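Local atomic coordinates of phosphoglycerate dehydrogenase (Lactobacillus plantarum, PDB entry 3EVT), a protein that probably catalyses the NAD-dependent oxidation of 3-phosphoglycerate to 3-phosphohydroxypyruvate, the entry step of serine biosynthesis. Residues Y38-L51 / I54-I68. Sequence-based numbering, arbitrary orientation.
Sequences YDQIEVMYGNHPLL and ILARPTNQLKFVQVI
Asp39 reaches across to Arg57 and Thr59 and is gripped at both carboxylate oxygens. Arg57 NE meets Asp39 OD1 at 2.6 Å in a salt bridge, on the syn side but out of the carboxylate plane; the two planes stand 71° apart, and the short bond is bent. The second bond, from Arg57 NH2 to Asp39 OD2, is weak. Thr59 OG1 donates to Asp39 OD2, also at 2.6 Å. Tyr38 CB lies over one guanidinium face, its ring nearly perpendicular to that plane. An alanine in place of Asp39 would probably leave Arg57 without its carboxylate mate, the guanidinium freer to turn, and Thr59 OG1 without this acceptor. Further along, strands 41-45 and 64-66 pair in parallel: Glu42 O takes both Lys63 N and Phe64 N, and Gln66 N donates to Met44 O at 2.8 Å. Beneath the helix, Leu51 CD1 sits 3.5 Å from Leu62 CD2, which Met44 CE also approaches, and Ile54 CD1 meets Ile41 CD1 at 3.6 Å, the two isoleucines crossing at about a right angle. On the other face, Tyr45 and Gln66 both put CG anti to the backbone N (chi1 177° and 173°), which lays them side by side, pointing the same way, with Gln66 CG at the ring edge; Ile68 CG2 comes within 3.4 Å of Tyr45 CE1. This is a right-handed beta-alpha-beta crossover: helix 50-56 packs on the Met44 and Val65 face, helix 284-302 on the Val43, Phe64 and Gln66 face, and strands 3-6 and 86-88 flank the pair.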
ATOM      1  N   TYR A  38      13.798 -12.664  37.085  1.00 67.15           N
ATOM      2  CA  TYR A  38      14.637 -11.655  36.453  1.00 65.86           C
ATOM      3  C   TYR A  38      15.478 -12.124  35.254  1.00 65.10           C
ATOM      4  O   TYR A  38      15.464 -11.505  34.193  1.00 64.58           O
ATOM      5  CB  TYR A  38      15.539 -10.989  37.496  1.00 66.62           C
ATOM      6  CG  TYR A  38      14.823 -10.100  38.503  1.00 66.88           C
ATOM      7  CD1 TYR A  38      13.443 -10.036  38.545  1.00 68.99           C
ATOM      8  CD2 TYR A  38      15.539  -9.361  39.427  1.00 68.53           C
ATOM      9  CE1 TYR A  38      12.801  -9.241  39.466  1.00 70.34           C
ATOM     10  CE2 TYR A  38      14.912  -8.567  40.360  1.00 69.64           C
ATOM     11  CZ  TYR A  38      13.544  -8.507  40.377  1.00 70.70           C
ATOM     12  OH  TYR A  38      12.901  -7.704  41.304  1.00 72.13           O
ATOM     13  N   ASP A  39      16.245 -13.190  35.414  1.00 63.54           N
ATOM     14  CA  ASP A  39      17.174 -13.545  34.344  1.00 62.70           C
ATOM     15  C   ASP A  39      16.457 -14.342  33.233  1.00 61.01           C
ATOM     16  O   ASP A  39      17.054 -14.731  32.244  1.00 59.34           O
ATOM     17  CB  ASP A  39      18.403 -14.286  34.904  1.00 63.43           C
ATOM     18  CG  ASP A  39      19.305 -13.373  35.744  1.00 66.04           C
ATOM     19  OD1 ASP A  39      18.945 -12.181  35.911  1.00 67.99           O
ATOM     20  OD2 ASP A  39      20.376 -13.837  36.224  1.00 68.14           O
ATOM     21  N   GLN A  40      15.160 -14.551  33.437  1.00 59.49           N
ATOM     22  CA  GLN A  40      14.273 -15.206  32.485  1.00 59.18           C
ATOM     23  C   GLN A  40      13.689 -14.253  31.416  1.00 57.69           C
ATOM     24  O   GLN A  40      13.386 -14.661  30.284  1.00 56.72           O
ATOM     25  CB  GLN A  40      13.094 -15.745  33.262  1.00 59.80           C
ATOM     26  CG  GLN A  40      13.483 -16.736  34.318  1.00 63.86           C
ATOM     27  CD  GLN A  40      14.122 -17.887  33.647  1.00 66.67           C
ATOM     28  OE1 GLN A  40      13.485 -18.939  33.428  1.00 66.16           O
ATOM     29  NE2 GLN A  40      15.371 -17.684  33.234  1.00 62.52           N
ATOM     30  N   ILE A  41      13.470 -13.006  31.839  1.00 55.31           N
ATOM     31  CA  ILE A  41      12.902 -11.933  31.021  1.00 53.08           C
ATOM     32  C   ILE A  41      13.745 -11.588  29.767  1.00 51.37           C
ATOM     33  O   ILE A  41      14.791 -10.974  29.857  1.00 49.12           O
ATOM     34  CB  ILE A  41      12.667 -10.679  31.934  1.00 53.26           C
ATOM     35  CG1 ILE A  41      11.763 -11.090  33.100  1.00 52.04           C
ATOM     36  CG2 ILE A  41      12.132  -9.481  31.149  1.00 51.83           C
ATOM     37  CD1 ILE A  41      11.618 -10.059  34.221  1.00 50.50           C
ATOM     38  N   GLU A  42      13.271 -11.965  28.584  1.00 49.58           N
ATOM     39  CA  GLU A  42      14.043 -11.588  27.389  1.00 49.19           C
ATOM     40  C   GLU A  42      13.457 -10.380  26.663  1.00 47.40           C
ATOM     41  O   GLU A  42      14.133  -9.713  25.890  1.00 47.21           O
ATOM     42  CB  GLU A  42      14.196 -12.769  26.430  1.00 49.37           C
ATOM     43  CG  GLU A  42      14.939 -13.942  27.040  1.00 54.01           C
ATOM     44  CD  GLU A  42      15.085 -15.098  26.044  1.00 59.78           C
ATOM     45  OE1 GLU A  42      15.316 -14.853  24.840  1.00 61.26           O
ATOM     46  OE2 GLU A  42      14.940 -16.261  26.469  1.00 65.51           O
ATOM     47  N   VAL A  43      12.188 -10.120  26.930  1.00 46.52           N
ATOM     48  CA  VAL A  43      11.494  -9.019  26.310  1.00 45.35           C
ATOM     49  C   VAL A  43      10.668  -8.235  27.355  1.00 45.54           C
ATOM     50  O   VAL A  43      10.155  -8.792  28.325  1.00 44.18           O
ATOM     51  CB  VAL A  43      10.570  -9.535  25.227  1.00 45.17           C
ATOM     52  CG1 VAL A  43       9.768  -8.386  24.619  1.00 43.76           C
ATOM     53  CG2 VAL A  43      11.385 -10.338  24.190  1.00 42.89           C
ATOM     54  N   MET A  44      10.565  -6.930  27.146  1.00 45.15           N
ATOM     55  CA  MET A  44       9.760  -6.113  27.997  1.00 45.55           C
ATOM     56  C   MET A  44       8.775  -5.357  27.122  1.00 45.29           C
ATOM     57  O   MET A  44       9.156  -4.665  26.156  1.00 44.82           O
ATOM     58  CB  MET A  44      10.672  -5.179  28.843  1.00 45.73           C
ATOM     59  CG  MET A  44      10.001  -4.549  30.101  1.00 48.11           C
ATOM     60  SD  MET A  44      11.147  -3.447  31.055  1.00 51.24           S
ATOM     61  CE  MET A  44      12.600  -4.457  30.873  1.00 30.58           C
ATOM     62  N   TYR A  45       7.499  -5.529  27.416  1.00 45.28           N
ATOM     63  CA  TYR A  45       6.486  -4.706  26.790  1.00 45.96           C
ATOM     64  C   TYR A  45       6.120  -3.550  27.749  1.00 46.17           C
ATOM     65  O   TYR A  45       5.496  -3.790  28.803  1.00 44.67           O
ATOM     66  CB  TYR A  45       5.281  -5.575  26.500  1.00 45.52           C
ATOM     67  CG  TYR A  45       4.119  -4.830  25.904  1.00 46.10           C
ATOM     68  CD1 TYR A  45       4.306  -3.838  24.949  1.00 46.38           C
ATOM     69  CD2 TYR A  45       2.817  -5.140  26.278  1.00 46.30           C
ATOM     70  CE1 TYR A  45       3.186  -3.147  24.381  1.00 45.11           C
ATOM     71  CE2 TYR A  45       1.721  -4.485  25.715  1.00 47.14           C
ATOM     72  CZ  TYR A  45       1.908  -3.499  24.771  1.00 44.87           C
ATOM     73  OH  TYR A  45       0.789  -2.864  24.289  1.00 48.33           O
ATOM     74  N   GLY A  46       6.567  -2.331  27.404  1.00 47.27           N
ATOM     75  CA  GLY A  46       6.405  -1.138  28.234  1.00 48.49           C
ATOM     76  C   GLY A  46       7.657  -0.925  29.061  1.00 51.36           C
ATOM     77  O   GLY A  46       8.296  -1.875  29.473  1.00 51.76           O
ATOM     78  N   ASN A  47       8.034   0.321  29.315  1.00 53.20           N
ATOM     79  CA  ASN A  47       9.129   0.594  30.240  1.00 55.30           C
ATOM     80  C   ASN A  47       8.653   0.364  31.693  1.00 56.16           C
ATOM     81  O   ASN A  47       7.471   0.442  31.969  1.00 56.71           O
ATOM     82  CB  ASN A  47       9.674   2.012  29.985  1.00 55.01           C
ATOM     83  CG  ASN A  47      10.784   2.445  30.972  1.00 57.08           C
ATOM     84  OD1 ASN A  47      11.638   1.643  31.407  1.00 58.31           O
ATOM     85  ND2 ASN A  47      10.785   3.743  31.299  1.00 56.85           N
ATOM     86  N   HIS A  48       9.574   0.029  32.589  1.00 57.72           N
ATOM     87  CA  HIS A  48       9.243  -0.368  33.947  1.00 59.73           C
ATOM     88  C   HIS A  48      10.475  -0.172  34.826  1.00 61.12           C
ATOM     89  O   HIS A  48      11.600  -0.156  34.333  1.00 61.40           O
ATOM     90  CB  HIS A  48       8.811  -1.831  33.987  1.00 60.02           C
ATOM     91  CG  HIS A  48       8.189  -2.278  35.288  1.00 60.16           C
ATOM     92  ND1 HIS A  48       8.932  -2.707  36.365  1.00 58.00           N
ATOM     93  CD2 HIS A  48       6.887  -2.436  35.648  1.00 61.66           C
ATOM     94  CE1 HIS A  48       8.120  -3.067  37.347  1.00 59.56           C
ATOM     95  NE2 HIS A  48       6.873  -2.924  36.935  1.00 60.37           N
ATOM     96  N   PRO A  49      10.255   0.029  36.139  1.00 62.31           N
ATOM     97  CA  PRO A  49      11.356   0.172  37.102  1.00 63.16           C
ATOM     98  C   PRO A  49      12.331  -1.019  37.098  1.00 63.35           C
ATOM     99  O   PRO A  49      13.525  -0.817  37.325  1.00 63.57           O
ATOM    100  CB  PRO A  49      10.619   0.266  38.452  1.00 63.35           C
ATOM    101  CG  PRO A  49       9.331   0.978  38.095  1.00 63.22           C
ATOM    102  CD  PRO A  49       8.953   0.434  36.715  1.00 62.25           C
ATOM    103  N   LEU A  50      11.824  -2.228  36.837  1.00 63.50           N
ATOM    104  CA  LEU A  50      12.667  -3.426  36.748  1.00 63.81           C
ATOM    105  C   LEU A  50      13.684  -3.373  35.636  1.00 63.55           C
ATOM    106  O   LEU A  50      14.696  -4.069  35.697  1.00 64.40           O
ATOM    107  CB  LEU A  50      11.828  -4.674  36.575  1.00 64.60           C
ATOM    108  CG  LEU A  50      11.221  -5.065  37.909  1.00 65.12           C
ATOM    109  CD1 LEU A  50      10.249  -6.187  37.697  1.00 66.49           C
ATOM    110  CD2 LEU A  50      12.355  -5.463  38.850  1.00 67.45           C
ATOM    111  N   LEU A  51      13.440  -2.548  34.624  1.00 62.91           N
ATOM    112  CA  LEU A  51      14.432  -2.406  33.569  1.00 63.03           C
ATOM    113  C   LEU A  51      15.816  -2.167  34.222  1.00 63.02           C
ATOM    114  O   LEU A  51      16.769  -2.899  33.984  1.00 63.28           O
ATOM    115  CB  LEU A  51      14.038  -1.295  32.565  1.00 62.30           C
ATOM    116  CG  LEU A  51      14.945  -0.983  31.350  1.00 62.06           C
ATOM    117  CD1 LEU A  51      15.371  -2.273  30.628  1.00 59.01           C
ATOM    118  CD2 LEU A  51      14.331   0.070  30.351  1.00 56.28           C
ATOM    119  N   ILE A  54      17.090  -5.370  36.404  1.00 62.66           N
ATOM    120  CA  ILE A  54      17.491  -6.427  35.456  1.00 61.35           C
ATOM    121  C   ILE A  54      18.842  -6.154  34.770  1.00 60.71           C
ATOM    122  O   ILE A  54      19.752  -7.016  34.766  1.00 59.64           O
ATOM    123  CB  ILE A  54      16.352  -6.667  34.438  1.00 61.48           C
ATOM    124  CG1 ILE A  54      15.159  -7.292  35.153  1.00 60.65           C
ATOM    125  CG2 ILE A  54      16.778  -7.614  33.346  1.00 61.81           C
ATOM    126  CD1 ILE A  54      13.869  -7.225  34.373  1.00 59.20           C
ATOM    127  N   LEU A  55      18.996  -4.947  34.232  1.00 60.11           N
ATOM    128  CA  LEU A  55      20.228  -4.592  33.528  1.00 60.74           C
ATOM    129  C   LEU A  55      21.446  -4.575  34.446  1.00 60.98           C
ATOM    130  O   LEU A  55      22.565  -4.760  33.994  1.00 61.21           O
ATOM    131  CB  LEU A  55      20.108  -3.235  32.812  1.00 60.79           C
ATOM    132  CG  LEU A  55      19.186  -3.112  31.579  1.00 61.24           C
ATOM    133  CD1 LEU A  55      19.262  -1.702  31.004  1.00 61.78           C
ATOM    134  CD2 LEU A  55      19.520  -4.138  30.492  1.00 61.39           C
ATOM    135  N   ALA A  56      21.219  -4.359  35.737  1.00 61.70           N
ATOM    136  CA  ALA A  56      22.304  -4.414  36.745  1.00 62.57           C
ATOM    137  C   ALA A  56      22.975  -5.804  36.904  1.00 61.88           C
ATOM    138  O   ALA A  56      24.163  -5.907  37.198  1.00 62.17           O
ATOM    139  CB  ALA A  56      21.779  -3.894  38.128  1.00 62.50           C
ATOM    140  N   ARG A  57      22.185  -6.854  36.716  1.00 61.65           N
ATOM    141  CA  ARG A  57      22.634  -8.231  36.831  1.00 61.12           C
ATOM    142  C   ARG A  57      23.458  -8.666  35.611  1.00 61.22           C
ATOM    143  O   ARG A  57      22.933  -8.765  34.496  1.00 61.21           O
ATOM    144  CB  ARG A  57      21.409  -9.121  36.969  1.00 60.95           C
ATOM    145  CG  ARG A  57      20.384  -8.548  37.909  1.00 60.57           C
ATOM    146  CD  ARG A  57      19.127  -9.387  37.979  1.00 61.47           C
ATOM    147  NE  ARG A  57      19.421 -10.808  38.102  1.00 62.50           N
ATOM    148  CZ  ARG A  57      19.299 -11.532  39.213  1.00 64.09           C
ATOM    149  NH1 ARG A  57      18.910 -10.991  40.368  1.00 64.17           N
ATOM    150  NH2 ARG A  57      19.580 -12.826  39.166  1.00 65.16           N
ATOM    151  N   PRO A  58      24.750  -8.964  35.809  1.00 60.59           N
ATOM    152  CA  PRO A  58      25.488  -9.274  34.574  1.00 60.12           C
ATOM    153  C   PRO A  58      25.064 -10.645  33.973  1.00 59.12           C
ATOM    154  O   PRO A  58      25.638 -11.106  32.982  1.00 58.80           O
ATOM    155  CB  PRO A  58      26.978  -9.250  35.030  1.00 60.09           C
ATOM    156  CG  PRO A  58      26.934  -9.533  36.537  1.00 60.30           C
ATOM    157  CD  PRO A  58      25.480  -9.402  37.021  1.00 61.03           C
ATOM    158  N   THR A  59      24.062 -11.265  34.591  1.00 58.18           N
ATOM    159  CA  THR A  59      23.506 -12.523  34.164  1.00 57.68           C
ATOM    160  C   THR A  59      22.059 -12.429  33.555  1.00 56.99           C
ATOM    161  O   THR A  59      21.365 -13.446  33.424  1.00 56.57           O
ATOM    162  CB  THR A  59      23.434 -13.427  35.381  1.00 58.18           C
ATOM    163  OG1 THR A  59      22.736 -12.717  36.415  1.00 57.94           O
ATOM    164  CG2 THR A  59      24.877 -13.799  35.867  1.00 58.25           C
ATOM    165  N   ASN A  60      21.611 -11.225  33.199  1.00 56.56           N
ATOM    166  CA  ASN A  60      20.271 -11.059  32.648  1.00 55.98           C
ATOM    167  C   ASN A  60      20.294 -11.540  31.203  1.00 55.26           C
ATOM    168  O   ASN A  60      21.364 -11.656  30.615  1.00 55.44           O
ATOM    169  CB  ASN A  60      19.799  -9.603  32.753  1.00 55.49           C
ATOM    170  CG  ASN A  60      20.452  -8.687  31.736  1.00 55.84           C
ATOM    171  OD1 ASN A  60      20.001  -8.570  30.597  1.00 56.51           O
ATOM    172  ND2 ASN A  60      21.466  -7.971  32.166  1.00 55.55           N
ATOM    173  N   GLN A  61      19.131 -11.768  30.615  1.00 54.91           N
ATOM    174  CA  GLN A  61      19.075 -12.140  29.205  1.00 54.45           C
ATOM    175  C   GLN A  61      18.178 -11.222  28.406  1.00 54.41           C
ATOM    176  O   GLN A  61      17.466 -11.675  27.495  1.00 54.83           O
ATOM    177  CB  GLN A  61      18.577 -13.556  29.082  1.00 53.88           C
ATOM    178  CG  GLN A  61      19.465 -14.526  29.813  1.00 56.41           C
ATOM    179  CD  GLN A  61      19.080 -15.943  29.526  1.00 57.03           C
ATOM    180  OE1 GLN A  61      19.414 -16.478  28.449  1.00 57.64           O
ATOM    181  NE2 GLN A  61      18.354 -16.566  30.462  1.00 52.48           N
ATOM    182  N   LEU A  62      18.184  -9.937  28.738  1.00 53.50           N
ATOM    183  CA  LEU A  62      17.225  -9.038  28.094  1.00 52.40           C
ATOM    184  C   LEU A  62      17.690  -8.768  26.685  1.00 52.01           C
ATOM    185  O   LEU A  62      18.876  -8.478  26.446  1.00 51.94           O
ATOM    186  CB  LEU A  62      17.044  -7.730  28.868  1.00 52.20           C
ATOM    187  CG  LEU A  62      16.012  -6.739  28.342  1.00 50.60           C
ATOM    188  CD1 LEU A  62      14.595  -7.281  28.522  1.00 48.64           C
ATOM    189  CD2 LEU A  62      16.149  -5.342  29.030  1.00 48.48           C
ATOM    190  N   LYS A  63      16.754  -8.861  25.740  1.00 50.87           N
ATOM    191  CA  LYS A  63      17.110  -8.728  24.351  1.00 49.28           C
ATOM    192  C   LYS A  63      16.304  -7.644  23.604  1.00 47.92           C
ATOM    193  O   LYS A  63      16.788  -7.040  22.669  1.00 46.89           O
ATOM    194  CB  LYS A  63      16.960 -10.100  23.689  1.00 49.81           C
ATOM    195  CG  LYS A  63      17.905 -11.180  24.221  1.00 52.51           C
ATOM    196  CD  LYS A  63      17.828 -12.441  23.359  1.00 58.29           C
ATOM    197  CE  LYS A  63      17.916 -13.721  24.198  1.00 61.07           C
ATOM    198  NZ  LYS A  63      18.900 -13.591  25.301  1.00 63.51           N
ATOM    199  N   PHE A  64      15.067  -7.391  24.014  1.00 47.54           N
ATOM    200  CA  PHE A  64      14.205  -6.461  23.281  1.00 45.97           C
ATOM    201  C   PHE A  64      13.314  -5.700  24.262  1.00 45.14           C
ATOM    202  O   PHE A  64      12.570  -6.314  24.990  1.00 44.06           O
ATOM    203  CB  PHE A  64      13.394  -7.247  22.199  1.00 45.74           C
ATOM    204  CG  PHE A  64      12.150  -6.509  21.629  1.00 44.85           C
ATOM    205  CD1 PHE A  64      12.194  -5.155  21.276  1.00 42.44           C
ATOM    206  CD2 PHE A  64      10.973  -7.227  21.379  1.00 43.70           C
ATOM    207  CE1 PHE A  64      11.055  -4.499  20.729  1.00 41.69           C
ATOM    208  CE2 PHE A  64       9.832  -6.620  20.817  1.00 41.30           C
ATOM    209  CZ  PHE A  64       9.858  -5.236  20.519  1.00 43.22           C
ATOM    210  N   VAL A  65      13.404  -4.358  24.287  1.00 45.34           N
ATOM    211  CA  VAL A  65      12.406  -3.525  25.023  1.00 44.17           C
ATOM    212  C   VAL A  65      11.476  -2.762  24.061  1.00 44.10           C
ATOM    213  O   VAL A  65      11.930  -2.043  23.182  1.00 43.08           O
ATOM    214  CB  VAL A  65      13.086  -2.519  25.980  1.00 44.24           C
ATOM    215  CG1 VAL A  65      12.043  -1.614  26.650  1.00 41.99           C
ATOM    216  CG2 VAL A  65      13.870  -3.257  27.046  1.00 43.44           C
ATOM    217  N   GLN A  66      10.176  -2.937  24.205  1.00 44.46           N
ATOM    218  CA  GLN A  66       9.233  -2.137  23.447  1.00 44.84           C
ATOM    219  C   GLN A  66       8.638  -1.081  24.373  1.00 45.95           C
ATOM    220  O   GLN A  66       7.848  -1.433  25.245  1.00 45.63           O
ATOM    221  CB  GLN A  66       8.069  -3.006  22.909  1.00 43.74           C
ATOM    222  CG  GLN A  66       6.959  -2.187  22.258  1.00 42.49           C
ATOM    223  CD  GLN A  66       7.274  -1.742  20.831  1.00 44.24           C
ATOM    224  OE1 GLN A  66       7.602  -2.588  19.962  1.00 42.83           O
ATOM    225  NE2 GLN A  66       7.177  -0.404  20.563  1.00 39.97           N
ATOM    226  N   VAL A  67       8.951   0.200  24.166  1.00 46.91           N
ATOM    227  CA  VAL A  67       8.285   1.261  24.946  1.00 48.30           C
ATOM    228  C   VAL A  67       6.977   1.696  24.274  1.00 50.17           C
ATOM    229  O   VAL A  67       6.839   1.575  23.049  1.00 50.21           O
ATOM    230  CB  VAL A  67       9.256   2.430  25.293  1.00 47.61           C
ATOM    231  CG1 VAL A  67      10.330   1.883  26.183  1.00 48.34           C
ATOM    232  CG2 VAL A  67       9.957   2.987  24.043  1.00 45.63           C
ATOM    233  N   ILE A  68       5.998   2.135  25.068  1.00 52.73           N
ATOM    234  CA  ILE A  68       4.676   2.413  24.528  1.00 55.72           C
ATOM    235  C   ILE A  68       4.380   3.889  24.462  1.00 56.85           C
ATOM    236  O   ILE A  68       3.243   4.293  24.603  1.00 56.09           O
ATOM    237  CB  ILE A  68       3.569   1.699  25.291  1.00 56.60           C
ATOM    238  CG1 ILE A  68       3.897   1.681  26.792  1.00 59.98           C
ATOM    239  CG2 ILE A  68       3.396   0.254  24.770  1.00 57.82           C
ATOM    240  CD1 ILE A  68       3.122   2.726  27.648  1.00 62.21           C
TER
HETATM  241  O   HOH W   1      16.926 -11.015  31.877  1.00 47.54           O
HETATM  242  O   HOH W   2       6.626   2.502  27.773  1.00 45.81           O